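Local coordinates for adhesion and penetration protein autotransporter (Haemophilus influenzae, PDB 3SYJ) that promotes adherence to and invasion of host cells, self-associates in bacterial aggregation, and is probably a serine protease, at residues 82-85 against 90-93; 143-148 against 203-208; 269-274 against 278-283; 587-592 against 630-635. All coordinates share one frame; numbering follows the deposited sequence.

In the fold
From the N terminus the chain first builds the S6 protease domain, where contacts 1 and 2 lie with centres about 33 Å apart. Contact 1 closes a short loop, with four residues between its segments. Contact 2 closes a wide one, with 54 residues between, and joins two surface loops. The chain then enters the beta-helix stem. Contact 3 closes a corner of three residues between the stem strands 269-272 and 279-285. Contact 4 spans 37 residues and joins two faces of a later part of the stem. The four contacts follow in series, and none nests in or crosses another. Contacts 1 and 4 come within about 10 Å at their nearest atoms.

Contact 1 (82-85 against 90-93); sequences FGAE and DQHR
The long loop between strands 79-80 and 96-100 of the S6 protease domain folds back on itself here, where Arg93 and Gln91 reach the backbone of Phe82, Gly83 and Ala84. The main grip is one hydrogen bond. Arg93 NH2 donates to Ala84 O at 2.6 Å. It is nearly straight, with an N-H...O angle of 165°. The oxygen lies close to the guanidinium plane, and the nitrogen lies in the plane of the carbonyl. The arginine chain runs out extended and then bends at chi3 (-83°), which turns the guanidinium back toward Ala84. On the way its CG passes Phe82 O at 3.4 Å. NH2 also bonds to Gly86 O, just past the first segment, so one nitrogen serves two main-chain carbonyls. Arg93 NE is buried without a hydrogen-bond partner in the model. Asp81 gives it a long, weak ion pair.

Gln91 approaches alongside Arg93. Its chain is extended, with chi1 at 175°, and its amide end rests against the backbone of Gly83 and Ala84.

Asp90 with Arg491 and His92 on Tyr472 tie the loop to the stem. Glu85 OE2 pairs with Lys19 inside the protease domain and also accepts from Tyr598 N. The arrangement is that of a loop closed by side-chain to main-chain bonds, set where a chymotrypsin-like protease domain meets a beta-helix.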
loop_
_atom_site.group_PDB
_atom_site.type_symbol
_atom_site.label_atom_id
_atom_site.label_comp_id
_atom_site.label_asym_id
_atom_site.label_seq_id
_atom_site.Cartn_x
_atom_site.Cartn_y
_atom_site.Cartn_z
ATOM N N PHE A 82 46.144 -37.459 11.431
ATOM C CA PHE A 82 45.972 -36.134 10.859
ATOM C C PHE A 82 44.656 -35.524 11.294
ATOM O O PHE A 82 43.802 -36.211 11.847
ATOM C CB PHE A 82 46.005 -36.214 9.332
ATOM C CG PHE A 82 47.255 -36.839 8.784
ATOM C CD1 PHE A 82 48.375 -36.067 8.523
ATOM C CD2 PHE A 82 47.308 -38.201 8.526
ATOM C CE1 PHE A 82 49.532 -36.642 8.017
ATOM C CE2 PHE A 82 48.453 -38.784 8.026
ATOM C CZ PHE A 82 49.571 -37.999 7.766
ATOM N N GLY A 83 44.492 -34.230 11.039
ATOM C CA GLY A 83 43.240 -33.558 11.327
ATOM C C GLY A 83 43.406 -32.427 12.315
ATOM O O GLY A 83 44.408 -31.709 12.297
ATOM N N ALA A 84 42.417 -32.272 13.183
ATOM C CA ALA A 84 42.430 -31.208 14.164
ATOM C C ALA A 84 42.753 -31.754 15.548
ATOM O O ALA A 84 42.660 -32.964 15.790
ATOM C CB ALA A 84 41.098 -30.492 14.168
ATOM N N GLU A 85 43.151 -30.857 16.446
ATOM C CA GLU A 85 43.514 -31.227 17.806
ATOM C C GLU A 85 42.250 -31.551 18.570
ATOM O O GLU A 85 41.176 -31.064 18.227
ATOM C CB GLU A 85 44.212 -30.052 18.498
ATOM C CG GLU A 85 43.261 -28.905 18.858
ATOM C CD GLU A 85 43.978 -27.693 19.445
ATOM O OE1 GLU A 85 45.188 -27.788 19.714
ATOM O OE2 GLU A 85 43.327 -26.644 19.635
ATOM N N ASP A 90 33.355 -37.363 17.370
ATOM C CA ASP A 90 32.812 -37.226 16.013
ATOM C C ASP A 90 33.890 -37.214 14.933
ATOM O O ASP A 90 33.597 -37.420 13.756
ATOM C CB ASP A 90 31.962 -35.957 15.886
ATOM C CG ASP A 90 30.676 -36.041 16.677
ATOM O OD1 ASP A 90 30.504 -37.047 17.393
ATOM O OD2 ASP A 90 29.849 -35.107 16.595
ATOM N N GLN A 91 35.132 -36.971 15.328
ATOM C CA GLN A 91 36.204 -36.816 14.349
ATOM C C GLN A 91 36.692 -38.147 13.809
ATOM O O GLN A 91 37.177 -38.223 12.682
ATOM C CB GLN A 91 37.385 -36.033 14.924
ATOM C CG GLN A 91 38.571 -35.968 13.967
ATOM C CD GLN A 91 39.646 -34.980 14.408
ATOM O OE1 GLN A 91 39.926 -34.838 15.610
ATOM N NE2 GLN A 91 40.258 -34.293 13.436
ATOM N N HIS A 92 36.574 -39.194 14.621
ATOM C CA HIS A 92 37.028 -40.518 14.209
ATOM C C HIS A 92 38.428 -40.464 13.613
ATOM O O HIS A 92 38.658 -40.926 12.485
ATOM C CB HIS A 92 36.058 -41.117 13.193
ATOM C CG HIS A 92 34.707 -41.408 13.760
ATOM N ND1 HIS A 92 34.347 -42.656 14.222
ATOM C CD2 HIS A 92 33.637 -40.606 13.965
ATOM C CE1 HIS A 92 33.107 -42.613 14.675
ATOM N NE2 HIS A 92 32.653 -41.382 14.531
ATOM N N ARG A 93 39.369 -39.899 14.363
ATOM C CA ARG A 93 40.740 -39.829 13.880
ATOM C C ARG A 93 41.251 -41.237 13.553
ATOM O O ARG A 93 40.964 -42.204 14.262
ATOM C CB ARG A 93 41.648 -39.115 14.879
ATOM C CG ARG A 93 42.822 -38.422 14.213
ATOM C CD ARG A 93 43.782 -37.816 15.228
ATOM N NE ARG A 93 43.345 -36.508 15.706
ATOM C CZ ARG A 93 43.069 -36.237 16.976
ATOM N NH1 ARG A 93 43.189 -37.182 17.907
ATOM N NH2 ARG A 93 42.681 -35.019 17.318
#

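Contact 2 (143-148 against 203-208)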
loop_
_atom_site.group_PDB
_atom_site.type_symbol
_atom_site.label_atom_id
_atom_site.label_comp_id
_atom_site.label_asym_id
_atom_site.label_seq_id
_atom_site.Cartn_x
_atom_site.Cartn_y
_atom_site.Cartn_z
ATOM N N SER A 143 67.173 -19.210 -1.619
ATOM C CA SER A 143 67.504 -17.942 -0.969
ATOM C C SER A 143 66.832 -16.744 -1.640
ATOM O O SER A 143 66.598 -15.722 -1.001
ATOM C CB SER A 143 69.017 -17.745 -0.952
ATOM O OG SER A 143 69.635 -18.767 -0.193
ATOM N N ASP A 144 66.529 -16.870 -2.928
ATOM C CA ASP A 144 65.838 -15.811 -3.658
ATOM C C ASP A 144 64.462 -15.598 -3.051
ATOM O O ASP A 144 63.582 -16.446 -3.195
ATOM C CB ASP A 144 65.713 -16.184 -5.143
ATOM C CG ASP A 144 64.976 -15.131 -5.965
ATOM O OD1 ASP A 144 64.429 -14.165 -5.392
ATOM O OD2 ASP A 144 64.944 -15.275 -7.206
ATOM N N ARG A 145 64.273 -14.459 -2.389
ATOM C CA ARG A 145 63.026 -14.189 -1.686
ATOM C C ARG A 145 61.954 -13.522 -2.544
ATOM O O ARG A 145 60.854 -13.242 -2.066
ATOM C CB ARG A 145 63.287 -13.371 -0.424
ATOM C CG ARG A 145 63.878 -14.198 0.711
ATOM C CD ARG A 145 64.707 -13.335 1.648
ATOM N NE ARG A 145 63.977 -12.139 2.038
ATOM C CZ ARG A 145 64.543 -10.953 2.223
ATOM N NH1 ARG A 145 63.797 -9.918 2.582
ATOM N NH2 ARG A 145 65.850 -10.799 2.041
ATOM N N THR A 146 62.271 -13.257 -3.804
ATOM C CA THR A 146 61.254 -12.813 -4.747
ATOM C C THR A 146 60.507 -14.041 -5.241
ATOM O O THR A 146 59.280 -14.070 -5.274
ATOM C CB THR A 146 61.872 -12.081 -5.945
ATOM O OG1 THR A 146 62.462 -10.853 -5.501
ATOM C CG2 THR A 146 60.805 -11.766 -6.974
ATOM N N LYS A 147 61.265 -15.067 -5.603
ATOM C CA LYS A 147 60.697 -16.342 -6.020
ATOM C C LYS A 147 60.108 -17.098 -4.824
ATOM O O LYS A 147 59.059 -17.737 -4.936
ATOM C CB LYS A 147 61.767 -17.186 -6.720
ATOM C CG LYS A 147 61.291 -18.527 -7.281
ATOM C CD LYS A 147 62.459 -19.262 -7.946
ATOM C CE LYS A 147 62.096 -20.670 -8.409
ATOM N NZ LYS A 147 63.316 -21.443 -8.818
ATOM N N TYR A 148 60.788 -17.008 -3.682
ATOM C CA TYR A 148 60.385 -17.703 -2.464
ATOM C C TYR A 148 60.228 -16.721 -1.305
ATOM O O TYR A 148 61.117 -16.611 -0.460
ATOM C CB TYR A 148 61.448 -18.731 -2.088
ATOM C CG TYR A 148 61.646 -19.820 -3.118
ATOM C CD1 TYR A 148 60.674 -20.787 -3.332
ATOM C CD2 TYR A 148 62.810 -19.887 -3.864
ATOM C CE1 TYR A 148 60.858 -21.789 -4.265
ATOM C CE2 TYR A 148 63.007 -20.885 -4.800
ATOM C CZ TYR A 148 62.031 -21.832 -4.997
ATOM O OH TYR A 148 62.234 -22.820 -5.932
ATOM N N ALA A 203 61.702 -9.604 14.600
ATOM C CA ALA A 203 61.024 -9.915 13.355
ATOM C C ALA A 203 62.066 -10.261 12.287
ATOM O O ALA A 203 63.121 -9.628 12.204
ATOM C CB ALA A 203 60.158 -8.748 12.918
ATOM N N GLY A 204 61.769 -11.275 11.479
ATOM C CA GLY A 204 62.707 -11.733 10.471
ATOM C C GLY A 204 62.261 -11.470 9.045
ATOM O O GLY A 204 61.194 -10.896 8.805
ATOM N N GLU A 205 63.086 -11.896 8.094
ATOM C CA GLU A 205 62.826 -11.650 6.681
ATOM C C GLU A 205 61.653 -12.493 6.189
ATOM O O GLU A 205 61.080 -12.208 5.142
ATOM C CB GLU A 205 64.085 -11.903 5.840
ATOM C CG GLU A 205 64.474 -13.364 5.709
ATOM C CD GLU A 205 65.977 -13.562 5.527
ATOM O OE1 GLU A 205 66.738 -12.582 5.709
ATOM O OE2 GLU A 205 66.401 -14.696 5.209
ATOM N N TYR A 206 61.283 -13.516 6.957
ATOM C CA TYR A 206 60.100 -14.311 6.624
ATOM C C TYR A 206 58.876 -13.989 7.483
ATOM O O TYR A 206 57.835 -14.633 7.339
ATOM C CB TYR A 206 60.387 -15.813 6.652
ATOM C CG TYR A 206 61.390 -16.268 5.616
ATOM C CD1 TYR A 206 61.118 -16.173 4.255
ATOM C CD2 TYR A 206 62.606 -16.807 6.004
ATOM C CE1 TYR A 206 62.044 -16.598 3.310
ATOM C CE2 TYR A 206 63.532 -17.232 5.079
ATOM C CZ TYR A 206 63.255 -17.132 3.734
ATOM O OH TYR A 206 64.208 -17.568 2.833
ATOM N N GLY A 207 58.987 -12.984 8.351
ATOM C CA GLY A 207 57.830 -12.524 9.103
ATOM C C GLY A 207 58.063 -12.299 10.587
ATOM O O GLY A 207 59.165 -12.497 11.094
ATOM N N PRO A 208 57.010 -11.894 11.299
ATOM C CA PRO A 208 57.127 -11.488 12.702
ATOM C C PRO A 208 57.186 -12.664 13.681
ATOM O O PRO A 208 57.377 -12.435 14.871
ATOM C CB PRO A 208 55.834 -10.697 12.950
ATOM C CG PRO A 208 54.972 -10.877 11.710
ATOM C CD PRO A 208 55.613 -11.902 10.835
HETATM O O HOH W 1 63.694 -17.587 0.352
#
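Arg145 and Glu205 lay their flat groups one over the other at the surface of the protease domain, and Tyr206, next along the second loop, reaches toward Arg145 CG and Tyr148 O. The buried side centres on Tyr206. Its CE1 meets Arg145 CG at 4.0 Å, and the guanidinium stands steeply to the ring, the planes 81° apart. The ring edge faces Tyr148 O, 3.9 Å from Tyr206 CE1. A water closes this side, accepting from Tyr206 OH and donating to Tyr148 O at 2.9 Å, where no direct hydrogen bond spans the loops. Arg151 adds a weak bond to the same hydroxyl. Tyr206 also packs against Asn182 and Thr183, while Tyr148 turns the other way, onto Ile224.

The other side faces solvent, and its ion pair is loose. Arg145 is exposed, and its chain bends at chi3 (49°) to carry the guanidinium across Glu205. One face covers Glu205 CB, 3.8 Å from Arg145 CZ. The guanidinium and carboxylate planes are 4° apart, although the two side chains cross at about a right angle. Arg145 NH2 stays 4.2 Å from Glu205 OE1, and no N-H points at that oxygen. Glu205 OE2 accepts from Gln186 N. In the first loop, Asp144 OD1 accepts from Thr146 N at 2.8 Å, which makes an Asx turn. Glu205 and Tyr206 occupy the central positions of a type I turn from Gly204 to Gly207.

Such chemistry implies a junction held by van der Waals contact of Arg145 with Glu205 and Tyr206 and by one water, with the charges probably adding a modest attraction.

Contact 3 (269-274 against 278-283)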
loop_
_atom_site.group_PDB
_atom_site.type_symbol
_atom_site.label_atom_id
_atom_site.label_comp_id
_atom_site.label_asym_id
_atom_site.label_seq_id
_atom_site.Cartn_x
_atom_site.Cartn_y
_atom_site.Cartn_z
ATOM N N THR A 269 52.885 -51.904 -12.005
ATOM C CA THR A 269 52.025 -52.700 -12.868
ATOM C C THR A 269 50.873 -51.855 -13.413
ATOM O O THR A 269 49.968 -51.475 -12.665
ATOM C CB THR A 269 51.470 -53.945 -12.125
ATOM O OG1 THR A 269 52.548 -54.820 -11.770
ATOM C CG2 THR A 269 50.494 -54.705 -12.998
ATOM N N SER A 270 50.920 -51.555 -14.711
ATOM C CA SER A 270 49.841 -50.833 -15.386
ATOM C C SER A 270 49.062 -51.763 -16.300
ATOM O O SER A 270 49.620 -52.368 -17.214
ATOM C CB SER A 270 50.382 -49.673 -16.220
ATOM O OG SER A 270 50.685 -48.556 -15.410
ATOM N N LEU A 271 47.766 -51.870 -16.059
ATOM C CA LEU A 271 46.920 -52.696 -16.897
ATOM C C LEU A 271 46.209 -51.809 -17.896
ATOM O O LEU A 271 45.594 -50.804 -17.532
ATOM C CB LEU A 271 45.955 -53.490 -16.029
ATOM C CG LEU A 271 46.845 -54.309 -15.090
ATOM C CD1 LEU A 271 46.500 -54.106 -13.627
ATOM C CD2 LEU A 271 46.861 -55.779 -15.475
ATOM N N TYR A 272 46.333 -52.166 -19.167
ATOM C CA TYR A 272 45.810 -51.345 -20.241
ATOM C C TYR A 272 45.547 -52.183 -21.481
ATOM O O TYR A 272 46.336 -53.065 -21.834
ATOM C CB TYR A 272 46.791 -50.221 -20.565
ATOM C CG TYR A 272 46.360 -49.346 -21.709
ATOM C CD1 TYR A 272 45.192 -48.601 -21.632
ATOM C CD2 TYR A 272 47.125 -49.253 -22.866
ATOM C CE1 TYR A 272 44.789 -47.789 -22.677
ATOM C CE2 TYR A 272 46.734 -48.442 -23.913
ATOM C CZ TYR A 272 45.561 -47.712 -23.812
ATOM O OH TYR A 272 45.158 -46.902 -24.853
ATOM N N THR A 273 44.431 -51.900 -22.138
ATOM C CA THR A 273 44.044 -52.599 -23.353
ATOM C C THR A 273 43.769 -51.558 -24.423
ATOM O O THR A 273 42.795 -50.803 -24.338
ATOM C CB THR A 273 42.800 -53.460 -23.119
ATOM O OG1 THR A 273 43.127 -54.524 -22.214
ATOM C CG2 THR A 273 42.292 -54.038 -24.423
ATOM N N ARG A 274 44.644 -51.521 -25.422
ATOM C CA ARG A 274 44.679 -50.441 -26.403
ATOM C C ARG A 274 43.333 -50.159 -27.072
ATOM O O ARG A 274 43.006 -49.006 -27.344
ATOM C CB ARG A 274 45.733 -50.745 -27.465
ATOM C CG ARG A 274 46.912 -51.546 -26.929
ATOM C CD ARG A 274 48.095 -51.517 -27.892
ATOM N NE ARG A 274 49.297 -52.103 -27.301
ATOM C CZ ARG A 274 50.534 -51.868 -27.731
ATOM N NH1 ARG A 274 50.742 -51.051 -28.758
ATOM N NH2 ARG A 274 51.569 -52.447 -27.130
ATOM N N GLY A 278 38.695 -53.357 -22.032
ATOM C CA GLY A 278 39.543 -54.389 -21.469
ATOM C C GLY A 278 38.829 -55.236 -20.432
ATOM O O GLY A 278 37.884 -54.790 -19.789
ATOM N N VAL A 279 39.281 -56.472 -20.267
ATOM C CA VAL A 279 38.676 -57.372 -19.296
ATOM C C VAL A 279 39.775 -58.089 -18.519
ATOM O O VAL A 279 40.546 -58.870 -19.082
ATOM C CB VAL A 279 37.724 -58.396 -19.966
ATOM C CG1 VAL A 279 37.183 -59.381 -18.936
ATOM C CG2 VAL A 279 36.574 -57.682 -20.672
ATOM N N TYR A 280 39.847 -57.800 -17.223
ATOM C CA TYR A 280 40.909 -58.318 -16.372
ATOM C C TYR A 280 40.313 -59.214 -15.300
ATOM O O TYR A 280 39.227 -58.938 -14.789
ATOM C CB TYR A 280 41.689 -57.151 -15.751
ATOM C CG TYR A 280 42.123 -56.151 -16.793
ATOM C CD1 TYR A 280 43.329 -56.300 -17.470
ATOM C CD2 TYR A 280 41.312 -55.082 -17.132
ATOM C CE1 TYR A 280 43.716 -55.399 -18.448
ATOM C CE2 TYR A 280 41.693 -54.179 -18.113
ATOM C CZ TYR A 280 42.890 -54.345 -18.767
ATOM O OH TYR A 280 43.256 -53.437 -19.736
ATOM N N THR A 281 41.006 -60.300 -14.982
ATOM C CA THR A 281 40.556 -61.204 -13.930
ATOM C C THR A 281 41.667 -61.364 -12.901
ATOM O O THR A 281 42.813 -61.657 -13.250
ATOM C CB THR A 281 40.155 -62.589 -14.477
ATOM O OG1 THR A 281 39.286 -62.431 -15.606
ATOM C CG2 THR A 281 39.439 -63.395 -13.405
ATOM N N ILE A 282 41.325 -61.164 -11.635
ATOM C CA ILE A 282 42.321 -61.136 -10.575
ATOM C C ILE A 282 42.074 -62.232 -9.554
ATOM O O ILE A 282 40.934 -62.519 -9.188
ATOM C CB ILE A 282 42.350 -59.756 -9.860
ATOM C CG1 ILE A 282 43.524 -59.668 -8.879
ATOM C CG2 ILE A 282 41.039 -59.485 -9.139
ATOM C CD1 ILE A 282 43.807 -58.252 -8.391
ATOM N N SER A 283 43.156 -62.851 -9.101
ATOM C CA SER A 283 43.073 -63.822 -8.025
ATOM C C SER A 283 44.378 -63.805 -7.245
ATOM O O SER A 283 45.392 -63.299 -7.730
ATOM C CB SER A 283 42.814 -65.215 -8.593
ATOM O OG SER A 283 43.814 -65.561 -9.534
HETATM O O HOH W 2 41.660 -57.214 -22.277
#
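Leu271 covers one face of Tyr280 at a corner of the beta-helix stem, where strand 269-272 gives way to strand 279-285. Leu271 CB sits 4.2 Å from the centroid of the Tyr280 ring and 28° off the normal, a CH-pi contact. Leu271 CD2 adds a touch on Tyr280 CD1 at 4.1 Å. The two side chains run past each other in opposite directions, so the leucine covers one side of the ring, at CE1 and CD1.

Thr273 meets the far end of the ring. Its hydroxyl stands anti to the carbonyl carbon (chi1 -67°), which brings Thr273 OG1 within 2.7 Å of Tyr280 OH. This is probably a hydrogen bond between hydroxyls, its proton not assigned. Gln294 also bonds to Thr273 OG1. Gly278 CA comes 3.7 Å from Thr273 OG1.

Leu350 and Gln294 touch Tyr280, and Phe342 and Ile292 touch Leu271, which places the pair in the stem interior. One water links the start of the second strand to the threonine: it lies 3.1 Å from Thr273 OG1 and accepts from Val279 N at 3.2 Å.

Contact 4 (587-592 against 630-635)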
loop_
_atom_site.group_PDB
_atom_site.type_symbol
_atom_site.label_atom_id
_atom_site.label_comp_id
_atom_site.label_asym_id
_atom_site.label_seq_id
_atom_site.Cartn_x
_atom_site.Cartn_y
_atom_site.Cartn_z
ATOM N N LEU A 587 15.542 -24.894 20.065
ATOM C CA LEU A 587 16.289 -24.785 18.820
ATOM C C LEU A 587 17.012 -23.441 18.772
ATOM O O LEU A 587 16.373 -22.389 18.807
ATOM C CB LEU A 587 15.341 -24.934 17.627
ATOM C CG LEU A 587 15.927 -24.822 16.221
ATOM C CD1 LEU A 587 16.978 -25.899 15.984
ATOM C CD2 LEU A 587 14.818 -24.914 15.185
ATOM N N PHE A 588 18.341 -23.480 18.699
ATOM C CA PHE A 588 19.149 -22.262 18.705
ATOM C C PHE A 588 19.803 -22.030 17.360
ATOM O O PHE A 588 20.464 -22.918 16.826
ATOM C CB PHE A 588 20.244 -22.330 19.783
ATOM C CG PHE A 588 19.797 -21.860 21.144
ATOM C CD1 PHE A 588 18.844 -22.567 21.856
ATOM C CD2 PHE A 588 20.334 -20.718 21.711
ATOM C CE1 PHE A 588 18.430 -22.137 23.108
ATOM C CE2 PHE A 588 19.927 -20.288 22.963
ATOM C CZ PHE A 588 18.978 -21.001 23.660
ATOM N N PHE A 589 19.605 -20.837 16.811
ATOM C CA PHE A 589 20.385 -20.373 15.666
ATOM C C PHE A 589 21.434 -19.426 16.216
ATOM O O PHE A 589 21.103 -18.412 16.829
ATOM C CB PHE A 589 19.506 -19.642 14.653
ATOM C CG PHE A 589 18.413 -20.488 14.068
ATOM C CD1 PHE A 589 18.589 -21.129 12.852
ATOM C CD2 PHE A 589 17.208 -20.634 14.731
ATOM C CE1 PHE A 589 17.579 -21.906 12.307
ATOM C CE2 PHE A 589 16.199 -21.405 14.203
ATOM C CZ PHE A 589 16.382 -22.047 12.985
ATOM N N SER A 590 22.703 -19.760 16.019
ATOM C CA SER A 590 23.761 -19.024 16.693
ATOM C C SER A 590 25.018 -18.905 15.845
ATOM O O SER A 590 25.261 -19.717 14.951
ATOM C CB SER A 590 24.105 -19.722 18.014
ATOM O OG SER A 590 25.081 -18.996 18.750
ATOM N N GLY A 591 25.812 -17.882 16.130
ATOM C CA GLY A 591 27.177 -17.835 15.651
ATOM C C GLY A 591 27.979 -18.696 16.607
ATOM O O GLY A 591 27.401 -19.354 17.473
ATOM N N ARG A 592 29.300 -18.702 16.464
ATOM C CA ARG A 592 30.163 -19.488 17.351
ATOM C C ARG A 592 31.504 -18.797 17.609
ATOM O O ARG A 592 31.971 -17.995 16.795
ATOM C CB ARG A 592 30.414 -20.883 16.772
ATOM C CG ARG A 592 31.018 -20.881 15.376
ATOM C CD ARG A 592 31.919 -22.084 15.186
ATOM N NE ARG A 592 33.072 -21.997 16.076
ATOM C CZ ARG A 592 33.837 -23.023 16.434
ATOM N NH1 ARG A 592 33.587 -24.243 15.978
ATOM N NH2 ARG A 592 34.857 -22.825 17.257
ATOM N N GLU A 630 12.803 -20.964 3.459
ATOM C CA GLU A 630 11.530 -20.417 2.999
ATOM C C GLU A 630 10.620 -20.109 4.199
ATOM O O GLU A 630 10.203 -18.970 4.395
ATOM C CB GLU A 630 10.874 -21.355 1.967
ATOM C CG GLU A 630 11.685 -21.435 0.656
ATOM C CD GLU A 630 11.111 -22.373 -0.407
ATOM O OE1 GLU A 630 10.151 -23.115 -0.129
ATOM O OE2 GLU A 630 11.641 -22.374 -1.540
ATOM N N ASN A 631 10.343 -21.114 5.019
ATOM C CA ASN A 631 9.544 -20.891 6.215
ATOM C C ASN A 631 10.173 -21.500 7.451
ATOM O O ASN A 631 10.811 -22.552 7.385
ATOM C CB ASN A 631 8.132 -21.458 6.055
ATOM C CG ASN A 631 7.394 -20.877 4.864
ATOM O OD1 ASN A 631 6.651 -19.897 4.988
ATOM N ND2 ASN A 631 7.597 -21.479 3.698
ATOM N N PHE A 632 9.986 -20.826 8.579
ATOM C CA PHE A 632 10.264 -21.405 9.878
ATOM C C PHE A 632 8.921 -21.686 10.538
ATOM O O PHE A 632 8.202 -20.769 10.925
ATOM C CB PHE A 632 11.080 -20.447 10.746
ATOM C CG PHE A 632 12.360 -19.993 10.107
ATOM C CD1 PHE A 632 13.526 -20.728 10.262
ATOM C CD2 PHE A 632 12.395 -18.828 9.354
ATOM C CE1 PHE A 632 14.702 -20.315 9.671
ATOM C CE2 PHE A 632 13.568 -18.403 8.763
ATOM C CZ PHE A 632 14.727 -19.146 8.918
ATOM N N GLN A 633 8.576 -22.959 10.649
ATOM C CA GLN A 633 7.332 -23.333 11.290
ATOM C C GLN A 633 7.642 -23.861 12.674
ATOM O O GLN A 633 8.038 -25.014 12.838
ATOM C CB GLN A 633 6.602 -24.389 10.459
ATOM C CG GLN A 633 6.711 -24.141 8.969
ATOM C CD GLN A 633 5.728 -24.957 8.156
ATOM O OE1 GLN A 633 4.832 -25.604 8.705
ATOM N NE2 GLN A 633 5.885 -24.925 6.833
ATOM N N ILE A 634 7.480 -23.007 13.671
ATOM C CA ILE A 634 7.693 -23.412 15.045
ATOM C C ILE A 634 6.335 -23.835 15.585
ATOM O O ILE A 634 5.570 -23.007 16.070
ATOM C CB ILE A 634 8.289 -22.257 15.877
ATOM C CG1 ILE A 634 9.387 -21.545 15.081
ATOM C CG2 ILE A 634 8.820 -22.753 17.213
ATOM C CD1 ILE A 634 10.455 -22.475 14.511
ATOM N N LYS A 635 6.034 -25.125 15.458
ATOM C CA LYS A 635 4.731 -25.673 15.830
ATOM C C LYS A 635 4.662 -26.024 17.310
ATOM O O LYS A 635 3.607 -26.397 17.822
ATOM C CB LYS A 635 4.425 -26.925 15.008
ATOM C CG LYS A 635 4.396 -26.706 13.504
ATOM C CD LYS A 635 3.998 -27.987 12.791
ATOM C CE LYS A 635 3.867 -27.781 11.292
ATOM N NZ LYS A 635 3.525 -29.063 10.615
#
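Phe589 and Phe632 meet inside the beta-solenoid stem, and the aromatic pair is the whole of the direct contact. The edge of Phe632 is turned toward the face of Phe589 in an offset edge-to-face arrangement. The ring centroids are 5.8 Å apart and the planes stand at 87°. The touching atoms are Phe589 CZ and Phe632 CE1, at 4.1 Å. Phe632 CD1 follows at 4.2 Å from the same Phe589 CZ. Both rings are set anti to their own carbonyl carbon, with chi1 at -61° in Phe589, and each strand sends its ring inward to meet the other. The aromatic group extends beyond the pair. Phe632 stacks on Trp652, and Phe589 makes an edge-to-face contact with Phe627.

Aliphatic contacts come from the neighbouring coils. Ile648 touches both rings, and Ile580 packs on Phe589. Leu587 and Ile634 also turn toward the interior, but they come no nearer than 5.0 Å to the opposite segment.

Polar bonds lie to the sides. Ser590 OG donates to Gly591 O at 2.7 Å, tilted 20° from the carbonyl plane. Backbone hydrogen bonds tie Phe589 to Val640 in the next coil. Asn631 bonds to Asp579, and Glu630 pairs with Arg554.

Between these two segments no polar bond crosses. Their contact is apolar and aromatic, which implies that the two faces meet here through their rings, while main-chain bonds hold the first strand to the coils beside it.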